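Local atomic coordinates of non-toxic crystal protein (Bacillus thuringiensis, PDB entry 2D42), a protein that is a non-toxic crystal protein that closely resembles beta-pore-forming toxins in structure, its elongated, strand-rich chain belonging to the aerolysin and epsilon-toxin clan. Residues I35-L40 and D91-G96; F138-T143 and G154-E159; E170-G175 and Q217-F222. One frame throughout, in Å; residues are numbered along the deposited sequence.

Contact 1. Residues I35-L40 and D91-G96; sequences IRIAGL and DGVTAG
Ile37 lays the end of its side chain on the backbone of Val93 and Thr94, joining two parts of the elongated, strand-rich fold shared with beta-pore-forming toxins. Strands 36-43 and 71-94 are not paired here; they meet through apolar side chains, and the touching parts run 137° apart. Ile37 turns its branched side chain toward segment 91-96, with CG1 beside its own backbone N (chi1 -78°) and the chain then extended, which carries CD1 across the gap. The methyl settles on the main chain, with CD1 3.5 Å from Thr94 CA, tighter than usual for two carbons, and 3.6 Å from Val93 O. One branch of Val93 meets the same methyl, its CG1 lying 4.0 Å from Ile37 CD1. A long isoleucine facing a short valine thus spans the gap between the strands.

Further along, Ile35 uses its other branch. CG2 stands anti to the backbone N and meets the methyl of Ala95 4.0 Å away, while Ile35 O lies 3.8 Å from that same Ala95 CB. Alanine suits the place because its small methyl fits against both the backbone and the side chain of Ile35. Leu5 of helix 5-19 packs on Ile35, Val93 and Ala95, and Cys171 of strand 150-185 on Ile37 and Val93, so both ends of the contact join a wider apolar cluster.

The side chain of Thr94 leaves its backbone away from segment 35-40 and closes an ST turn at the end of its strand: Thr94 OG1 accepts from Gly96 N at 3.0 Å.

Contact 2. Residues F138-T143 and G154-E159; sequences FRDSQT and GVYTLE
Asp140 OD2 takes two hydroxyl partners, Tyr156 OH across the contact and Thr236 OG1 from strand 219-244. The modelled separation of Tyr156 OH from Asp140 OD2, 2.4 Å, is too short to be taken literally, but the tyrosine is the donor in this hydrogen bond. The oxygen lies at the edge of the phenol ring and in its plane, whereas the carboxylate as a whole is turned 66° from the ring. Asp140 CB comes within 3.6 Å of Tyr156 CE1, and the two side chains cross at about a right angle.

Strands 138-143 and 154-159 run roughly antiparallel, 150° apart, yet their axes come no closer than 9.5 Å. In this elongated, strand-rich fold each bonds through its backbone to other strands, 138-143 to strand 71-94 and 154-159 to strands 54-65 and 219-244, and the two meet by side chains. The long Tyr156 covers most of the distance to the short Asp140. It has CG anti to its backbone N (chi1 -166°), a setting that sends the ring out across to the other strand, where Tyr156 OH also lies 3.3 Å from Phe138 CB.

The apolar half of the contact belongs to Phe138 and Leu158. Leu158 puts CD1 over one face of the Phe138 ring in a CH-pi contact, displaced toward the rim; the nearest ring atom is Phe138 CZ, 3.5 Å from Leu158 CD1. A branched leucine presents a methyl well suited to such a flat surface.

Phe77 of strand 71-94 stacks on the Tyr156 ring, and Ile238 touches both Tyr156 and Asp140. Apolar neighbours would tend to disfavour a charge on Asp140; hydrogen bonding at OD2 may offset this. The carboxylate would offer the buried phenol O-H an acceptor, though the strength of the bond remains doubtful at the modelled distance.

Contact 3. Residues E170-G175 and Q217-F222; sequences ECVVSG and QNRAYF
Val173 and Ala220 form a hydrogen-bonded antiparallel pair: Val173 N donates to Ala220 O at 2.8 Å, almost straight at 173°, and Ala220 N returns a bond to Val173 O at 2.9 Å. Cys171 and Phe222 make the next such pair. Phe222 N reaches Cys171 O at 3.0 Å, but the reverse bond, from Cys171 N to Phe222 O, is weak at 3.4 Å.

The side chains of these pairs share one buried face. Cys171 SG, held between its backbone N and carbonyl carbon (chi1 67°), lies 3.9 Å from Phe222 CB and meets the ring obliquely in a sulfur-aromatic contact, a compact sulfur beside a broad aromatic. On the other face the non-hydrogen-bonded pair Val172 and Tyr221 lie side by side. Val172 uses both branches: CG2 comes 3.8 Å from Tyr221 CE2, and CG1 packs against the aliphatic part of Arg219, 3.7 Å from its CB. Arg219 NH1 then donates to Tyr221 OH, so a residue with both a greasy stem and a charged end fits this partly exposed place.

Where strand 219-222 begins, Asn218 and Arg219 both face Ser214 in a G1 beta bulge; asparagine tolerates the positive phi required there. A water links Gly175 N to Asn218 O, and glycine suits position 175 because a side chain would jam against the carbonyl O of Ser174.

Strand 36-43 pairs with segment 170-175 along its other edge, while strand 211-214 pairs beside Tyr221. Phe211, together with helix 199-206 through Ile199 and Leu203, covers Val173 and Ala220, and Val93 of strand 71-94 also packs on Phe222.

Overall arrangement
Along the chain the three contacts come in series, each closing before the next opens, and all draw on strands of one large mixed sheet. Contacts 1 and 3 are neighbours, their centres about 9 Å apart: strand 36-43 joins strand 150-185 through probable hydrogen bonds from Val172 N to Ala38 O and from Arg36 N to Ser174 O, while Gly92 packs on Phe222. Contact 2 lies on the opposite side of the chain's centre from the other two, its centre about 44 Å from that of contact 1 and 48 Å from that of contact 3. Strand 150-185 serves both contacts 2 and 3, so very long strands connect distant parts of this elongated, toxin-like molecule.

Contact 1. Residues I35-L40 and D91-G96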
loop_
_atom_site.group_PDB
_atom_site.type_symbol
_atom_site.label_atom_id
_atom_site.label_comp_id
_atom_site.label_asym_id
_atom_site.label_seq_id
_atom_site.Cartn_x
_atom_site.Cartn_y
_atom_site.Cartn_z
ATOM N N ILE A 35 0.217 -20.400 12.721
ATOM C CA ILE A 35 0.341 -19.033 13.198
ATOM C C ILE A 35 0.106 -18.265 11.909
ATOM O O ILE A 35 0.767 -18.527 10.914
ATOM C CB ILE A 35 1.768 -18.746 13.689
ATOM C CG1 ILE A 35 2.045 -19.538 14.969
ATOM C CG2 ILE A 35 1.953 -17.245 13.919
ATOM C CD1 ILE A 35 3.495 -19.532 15.380
ATOM N N ARG A 36 -0.839 -17.338 11.900
ATOM C CA ARG A 36 -1.082 -16.622 10.667
ATOM C C ARG A 36 -1.347 -15.137 10.823
ATOM O O ARG A 36 -1.664 -14.643 11.903
ATOM C CB ARG A 36 -2.244 -17.263 9.895
ATOM C CG ARG A 36 -3.618 -16.929 10.430
ATOM C CD ARG A 36 -4.714 -17.299 9.421
ATOM N NE ARG A 36 -4.716 -18.728 9.112
ATOM C CZ ARG A 36 -4.343 -19.256 7.948
ATOM N NH1 ARG A 36 -3.931 -18.482 6.951
ATOM N NH2 ARG A 36 -4.382 -20.571 7.780
ATOM N N ILE A 37 -1.220 -14.447 9.698
ATOM C CA ILE A 37 -1.439 -13.018 9.599
ATOM C C ILE A 37 -2.583 -12.884 8.616
ATOM O O ILE A 37 -2.526 -13.445 7.521
ATOM C CB ILE A 37 -0.173 -12.312 9.050
ATOM C CG1 ILE A 37 0.859 -12.184 10.173
ATOM C CG2 ILE A 37 -0.538 -10.955 8.439
ATOM C CD1 ILE A 37 2.242 -11.779 9.689
ATOM N N ALA A 38 -3.622 -12.160 9.016
ATOM C CA ALA A 38 -4.795 -11.969 8.172
ATOM C C ALA A 38 -5.394 -10.575 8.304
ATOM O O ALA A 38 -5.058 -9.825 9.223
ATOM C CB ALA A 38 -5.859 -13.013 8.532
ATOM N N GLY A 39 -6.299 -10.245 7.387
ATOM C CA GLY A 39 -6.962 -8.955 7.427
ATOM C C GLY A 39 -6.004 -7.786 7.304
ATOM O O GLY A 39 -6.134 -6.789 8.006
ATOM N N LEU A 40 -5.025 -7.920 6.421
ATOM C CA LEU A 40 -4.046 -6.857 6.193
ATOM C C LEU A 40 -4.718 -5.525 5.848
ATOM O O LEU A 40 -5.547 -5.455 4.940
ATOM C CB LEU A 40 -3.133 -7.257 5.046
ATOM C CG LEU A 40 -1.640 -7.482 5.269
ATOM C CD1 LEU A 40 -1.310 -7.747 6.723
ATOM C CD2 LEU A 40 -1.226 -8.633 4.377
ATOM N N ASP A 91 7.505 -0.609 11.195
ATOM C CA ASP A 91 7.198 -1.542 12.273
ATOM C C ASP A 91 6.164 -2.547 11.783
ATOM O O ASP A 91 4.992 -2.207 11.577
ATOM C CB ASP A 91 6.670 -0.810 13.508
ATOM C CG ASP A 91 7.710 0.122 14.122
ATOM O OD1 ASP A 91 8.919 -0.144 13.952
ATOM O OD2 ASP A 91 7.319 1.103 14.786
ATOM N N GLY A 92 6.607 -3.783 11.587
ATOM C CA GLY A 92 5.708 -4.813 11.111
ATOM C C GLY A 92 5.766 -6.116 11.890
ATOM O O GLY A 92 6.287 -6.182 13.003
ATOM N N VAL A 93 5.231 -7.167 11.281
ATOM C CA VAL A 93 5.192 -8.475 11.912
ATOM C C VAL A 93 5.199 -9.543 10.828
ATOM O O VAL A 93 4.812 -9.273 9.692
ATOM C CB VAL A 93 3.920 -8.615 12.785
ATOM C CG1 VAL A 93 2.664 -8.455 11.920
ATOM C CG2 VAL A 93 3.920 -9.970 13.501
ATOM N N THR A 94 5.660 -10.744 11.172
ATOM C CA THR A 94 5.699 -11.850 10.216
ATOM C C THR A 94 5.658 -13.211 10.900
ATOM O O THR A 94 6.127 -13.371 12.030
ATOM C CB THR A 94 6.975 -11.804 9.337
ATOM O OG1 THR A 94 6.921 -12.852 8.358
ATOM C CG2 THR A 94 8.218 -11.987 10.186
ATOM N N ALA A 95 5.097 -14.188 10.198
ATOM C CA ALA A 95 5.004 -15.545 10.698
ATOM C C ALA A 95 6.022 -16.384 9.932
ATOM O O ALA A 95 5.976 -17.617 9.954
ATOM C CB ALA A 95 3.594 -16.094 10.483
ATOM N N GLY A 96 6.939 -15.706 9.248
ATOM C CA GLY A 96 7.957 -16.415 8.491
ATOM C C GLY A 96 7.754 -16.411 6.986
ATOM O O GLY A 96 8.612 -16.889 6.244
#

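Contact 2. Residues F138-T143 and G154-E159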
loop_
_atom_site.group_PDB
_atom_site.type_symbol
_atom_site.label_atom_id
_atom_site.label_comp_id
_atom_site.label_asym_id
_atom_site.label_seq_id
_atom_site.Cartn_x
_atom_site.Cartn_y
_atom_site.Cartn_z
ATOM N N PHE A 138 -6.513 8.330 -19.660
ATOM C CA PHE A 138 -7.185 9.609 -19.815
ATOM C C PHE A 138 -7.697 9.795 -21.236
ATOM O O PHE A 138 -6.933 9.751 -22.201
ATOM C CB PHE A 138 -6.239 10.750 -19.432
ATOM C CG PHE A 138 -5.789 10.702 -17.999
ATOM C CD1 PHE A 138 -6.686 10.962 -16.971
ATOM C CD2 PHE A 138 -4.474 10.367 -17.678
ATOM C CE1 PHE A 138 -6.287 10.887 -15.635
ATOM C CE2 PHE A 138 -4.061 10.289 -16.349
ATOM C CZ PHE A 138 -4.971 10.550 -15.324
ATOM N N ARG A 139 -9.007 9.991 -21.349
ATOM C CA ARG A 139 -9.658 10.191 -22.633
ATOM C C ARG A 139 -10.513 11.446 -22.523
ATOM O O ARG A 139 -11.336 11.564 -21.614
ATOM C CB ARG A 139 -10.556 8.996 -22.986
ATOM C CG ARG A 139 -9.846 7.647 -23.092
ATOM C CD ARG A 139 -10.788 6.592 -23.690
ATOM N NE ARG A 139 -10.206 5.250 -23.724
ATOM C CZ ARG A 139 -10.037 4.479 -22.652
ATOM N NH1 ARG A 139 -9.497 3.273 -22.773
ATOM N NH2 ARG A 139 -10.416 4.909 -21.455
ATOM N N ASP A 140 -10.307 12.381 -23.444
ATOM C CA ASP A 140 -11.065 13.625 -23.457
ATOM C C ASP A 140 -11.154 14.157 -24.874
ATOM O O ASP A 140 -10.331 13.823 -25.731
ATOM C CB ASP A 140 -10.399 14.677 -22.560
ATOM C CG ASP A 140 -10.528 14.351 -21.085
ATOM O OD1 ASP A 140 -11.641 14.481 -20.544
ATOM O OD2 ASP A 140 -9.523 13.952 -20.466
ATOM N N SER A 141 -12.162 14.981 -25.122
ATOM C CA SER A 141 -12.332 15.569 -26.438
ATOM C C SER A 141 -12.762 17.008 -26.264
ATOM O O SER A 141 -13.198 17.405 -25.187
ATOM C CB SER A 141 -13.382 14.806 -27.247
ATOM O OG SER A 141 -14.681 15.049 -26.739
ATOM N N GLN A 142 -12.633 17.790 -27.324
ATOM C CA GLN A 142 -13.008 19.195 -27.278
ATOM C C GLN A 142 -13.397 19.687 -28.661
ATOM O O GLN A 142 -12.624 19.564 -29.614
ATOM C CB GLN A 142 -11.842 20.038 -26.762
ATOM C CG GLN A 142 -12.063 21.547 -26.870
ATOM C CD GLN A 142 -13.078 22.060 -25.878
ATOM O OE1 GLN A 142 -12.876 21.966 -24.670
ATOM N NE2 GLN A 142 -14.182 22.601 -26.379
ATOM N N THR A 143 -14.591 20.254 -28.765
ATOM C CA THR A 143 -15.067 20.777 -30.030
ATOM C C THR A 143 -14.729 22.252 -30.068
ATOM O O THR A 143 -14.787 22.937 -29.049
ATOM C CB THR A 143 -16.581 20.584 -30.167
ATOM O OG1 THR A 143 -16.890 19.199 -29.970
ATOM C CG2 THR A 143 -17.045 20.999 -31.555
ATOM N N GLY A 154 -4.760 22.682 -29.807
ATOM C CA GLY A 154 -5.286 22.062 -28.609
ATOM C C GLY A 154 -4.192 21.366 -27.814
ATOM O O GLY A 154 -3.513 20.482 -28.328
ATOM N N VAL A 155 -4.040 21.763 -26.553
ATOM C CA VAL A 155 -3.032 21.194 -25.659
ATOM C C VAL A 155 -3.747 20.416 -24.559
ATOM O O VAL A 155 -4.610 20.959 -23.867
ATOM C CB VAL A 155 -2.164 22.315 -25.012
ATOM C CG1 VAL A 155 -1.232 21.726 -23.972
ATOM C CG2 VAL A 155 -1.352 23.034 -26.095
ATOM N N TYR A 156 -3.391 19.142 -24.431
ATOM C CA TYR A 156 -3.965 18.224 -23.439
ATOM C C TYR A 156 -3.024 18.189 -22.241
ATOM O O TYR A 156 -1.867 17.773 -22.360
ATOM C CB TYR A 156 -4.100 16.825 -24.063
ATOM C CG TYR A 156 -4.967 15.848 -23.295
ATOM C CD1 TYR A 156 -6.104 16.275 -22.603
ATOM C CD2 TYR A 156 -4.684 14.483 -23.314
ATOM C CE1 TYR A 156 -6.941 15.353 -21.950
ATOM C CE2 TYR A 156 -5.510 13.558 -22.672
ATOM C CZ TYR A 156 -6.637 13.995 -21.997
ATOM O OH TYR A 156 -7.482 13.068 -21.415
ATOM N N THR A 157 -3.519 18.653 -21.097
ATOM C CA THR A 157 -2.733 18.722 -19.872
ATOM C C THR A 157 -3.244 17.841 -18.745
ATOM O O THR A 157 -4.454 17.737 -18.515
ATOM C CB THR A 157 -2.690 20.173 -19.346
ATOM O OG1 THR A 157 -2.049 21.000 -20.317
ATOM C CG2 THR A 157 -1.933 20.258 -18.025
ATOM N N LEU A 158 -2.310 17.207 -18.045
ATOM C CA LEU A 158 -2.649 16.368 -16.910
ATOM C C LEU A 158 -2.145 17.027 -15.640
ATOM O O LEU A 158 -0.985 17.441 -15.555
ATOM C CB LEU A 158 -2.009 14.983 -17.019
ATOM C CG LEU A 158 -2.107 14.129 -15.742
ATOM C CD1 LEU A 158 -3.561 13.761 -15.477
ATOM C CD2 LEU A 158 -1.266 12.869 -15.880
ATOM N N GLU A 159 -3.025 17.135 -14.654
ATOM C CA GLU A 159 -2.641 17.692 -13.373
ATOM C C GLU A 159 -2.246 16.476 -12.536
ATOM O O GLU A 159 -3.092 15.645 -12.197
ATOM C CB GLU A 159 -3.817 18.419 -12.743
ATOM C CG GLU A 159 -3.486 19.129 -11.466
ATOM C CD GLU A 159 -4.607 20.049 -11.047
ATOM O OE1 GLU A 159 -5.549 19.576 -10.373
ATOM O OE2 GLU A 159 -4.555 21.243 -11.417
#

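Contact 3. Residues E170-G175 and Q217-F222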
loop_
_atom_site.group_PDB
_atom_site.type_symbol
_atom_site.label_atom_id
_atom_site.label_comp_id
_atom_site.label_asym_id
_atom_site.label_seq_id
_atom_site.Cartn_x
_atom_site.Cartn_y
_atom_site.Cartn_z
ATOM N N GLU A 170 -2.181 -2.516 9.915
ATOM C CA GLU A 170 -2.953 -3.369 10.810
ATOM C C GLU A 170 -3.193 -4.754 10.236
ATOM O O GLU A 170 -3.159 -4.943 9.029
ATOM C CB GLU A 170 -4.303 -2.713 11.111
ATOM C CG GLU A 170 -4.190 -1.445 11.941
ATOM C CD GLU A 170 -5.499 -0.682 12.028
ATOM O OE1 GLU A 170 -5.582 0.256 12.844
ATOM O OE2 GLU A 170 -6.440 -1.009 11.281
ATOM N N CYS A 171 -3.422 -5.719 11.124
ATOM C CA CYS A 171 -3.717 -7.086 10.723
ATOM C C CYS A 171 -4.099 -7.893 11.954
ATOM O O CYS A 171 -3.900 -7.450 13.088
ATOM C CB CYS A 171 -2.516 -7.734 10.014
ATOM S SG CYS A 171 -1.028 -8.053 11.024
ATOM N N VAL A 172 -4.684 -9.060 11.723
ATOM C CA VAL A 172 -5.079 -9.942 12.807
ATOM C C VAL A 172 -4.071 -11.088 12.864
ATOM O O VAL A 172 -3.691 -11.651 11.832
ATOM C CB VAL A 172 -6.484 -10.530 12.572
ATOM C CG1 VAL A 172 -6.814 -11.539 13.668
ATOM C CG2 VAL A 172 -7.519 -9.408 12.541
ATOM N N VAL A 173 -3.630 -11.414 14.070
ATOM C CA VAL A 173 -2.681 -12.498 14.266
ATOM C C VAL A 173 -3.363 -13.563 15.113
ATOM O O VAL A 173 -3.946 -13.256 16.154
ATOM C CB VAL A 173 -1.413 -11.986 14.971
ATOM C CG1 VAL A 173 -0.546 -13.146 15.427
ATOM C CG2 VAL A 173 -0.638 -11.085 14.013
ATOM N N SER A 174 -3.292 -14.810 14.657
ATOM C CA SER A 174 -3.922 -15.916 15.367
ATOM C C SER A 174 -3.284 -17.248 14.969
ATOM O O SER A 174 -2.348 -17.281 14.177
ATOM C CB SER A 174 -5.421 -15.948 15.043
ATOM O OG SER A 174 -5.618 -16.079 13.643
ATOM N N GLY A 175 -3.798 -18.345 15.521
ATOM C CA GLY A 175 -3.251 -19.647 15.195
ATOM C C GLY A 175 -2.523 -20.269 16.369
ATOM O O GLY A 175 -2.447 -19.678 17.450
ATOM N N GLN A 217 -12.352 -13.069 21.047
ATOM C CA GLN A 217 -12.275 -13.409 19.629
ATOM C C GLN A 217 -11.107 -14.331 19.294
ATOM O O GLN A 217 -10.872 -14.652 18.126
ATOM C CB GLN A 217 -12.178 -12.128 18.796
ATOM C CG GLN A 217 -13.266 -11.111 19.101
ATOM C CD GLN A 217 -13.165 -9.871 18.232
ATOM O OE1 GLN A 217 -13.432 -9.917 17.030
ATOM N NE2 GLN A 217 -12.768 -8.755 18.836
ATOM N N ASN A 218 -10.373 -14.743 20.323
ATOM C CA ASN A 218 -9.238 -15.640 20.153
ATOM C C ASN A 218 -8.260 -15.126 19.099
ATOM O O ASN A 218 -7.837 -15.857 18.203
ATOM C CB ASN A 218 -9.748 -17.031 19.771
ATOM C CG ASN A 218 -8.641 -18.040 19.659
ATOM O OD1 ASN A 218 -7.789 -18.138 20.540
ATOM N ND2 ASN A 218 -8.641 -18.803 18.572
ATOM N N ARG A 219 -7.886 -13.861 19.223
ATOM C CA ARG A 219 -6.980 -13.260 18.261
ATOM C C ARG A 219 -6.248 -12.086 18.875
ATOM O O ARG A 219 -6.619 -11.583 19.943
ATOM C CB ARG A 219 -7.770 -12.769 17.046
ATOM C CG ARG A 219 -8.768 -11.673 17.410
ATOM C CD ARG A 219 -9.669 -11.306 16.252
ATOM N NE ARG A 219 -10.446 -12.443 15.767
ATOM C CZ ARG A 219 -11.465 -12.327 14.924
ATOM N NH1 ARG A 219 -11.813 -11.128 14.488
ATOM N NH2 ARG A 219 -12.134 -13.399 14.515
ATOM N N ALA A 220 -5.196 -11.660 18.191
ATOM C CA ALA A 220 -4.414 -10.521 18.633
ATOM C C ALA A 220 -4.458 -9.521 17.488
ATOM O O ALA A 220 -4.348 -9.899 16.325
ATOM C CB ALA A 220 -2.984 -10.941 18.918
ATOM N N TYR A 221 -4.651 -8.248 17.811
ATOM C CA TYR A 221 -4.695 -7.226 16.779
ATOM C C TYR A 221 -3.352 -6.508 16.765
ATOM O O TYR A 221 -2.906 -5.980 17.784
ATOM C CB TYR A 221 -5.830 -6.230 17.048
ATOM C CG TYR A 221 -7.214 -6.775 16.762
ATOM C CD1 TYR A 221 -7.951 -7.437 17.745
ATOM C CD2 TYR A 221 -7.784 -6.633 15.496
ATOM C CE1 TYR A 221 -9.240 -7.947 17.473
ATOM C CE2 TYR A 221 -9.059 -7.138 15.212
ATOM C CZ TYR A 221 -9.783 -7.792 16.202
ATOM O OH TYR A 221 -11.044 -8.281 15.908
ATOM N N PHE A 222 -2.696 -6.509 15.614
ATOM C CA PHE A 222 -1.399 -5.853 15.496
ATOM C C PHE A 222 -1.532 -4.458 14.903
ATOM O O PHE A 222 -2.307 -4.239 13.972
ATOM C CB PHE A 222 -0.455 -6.676 14.606
ATOM C CG PHE A 222 0.848 -5.982 14.302
ATOM C CD1 PHE A 222 1.855 -5.907 15.258
ATOM C CD2 PHE A 222 1.048 -5.358 13.070
ATOM C CE1 PHE A 222 3.048 -5.213 14.994
ATOM C CE2 PHE A 222 2.226 -4.667 12.797
ATOM C CZ PHE A 222 3.230 -4.591 13.759
HETATM O O HOH W 1 -5.406 -17.679 17.931
#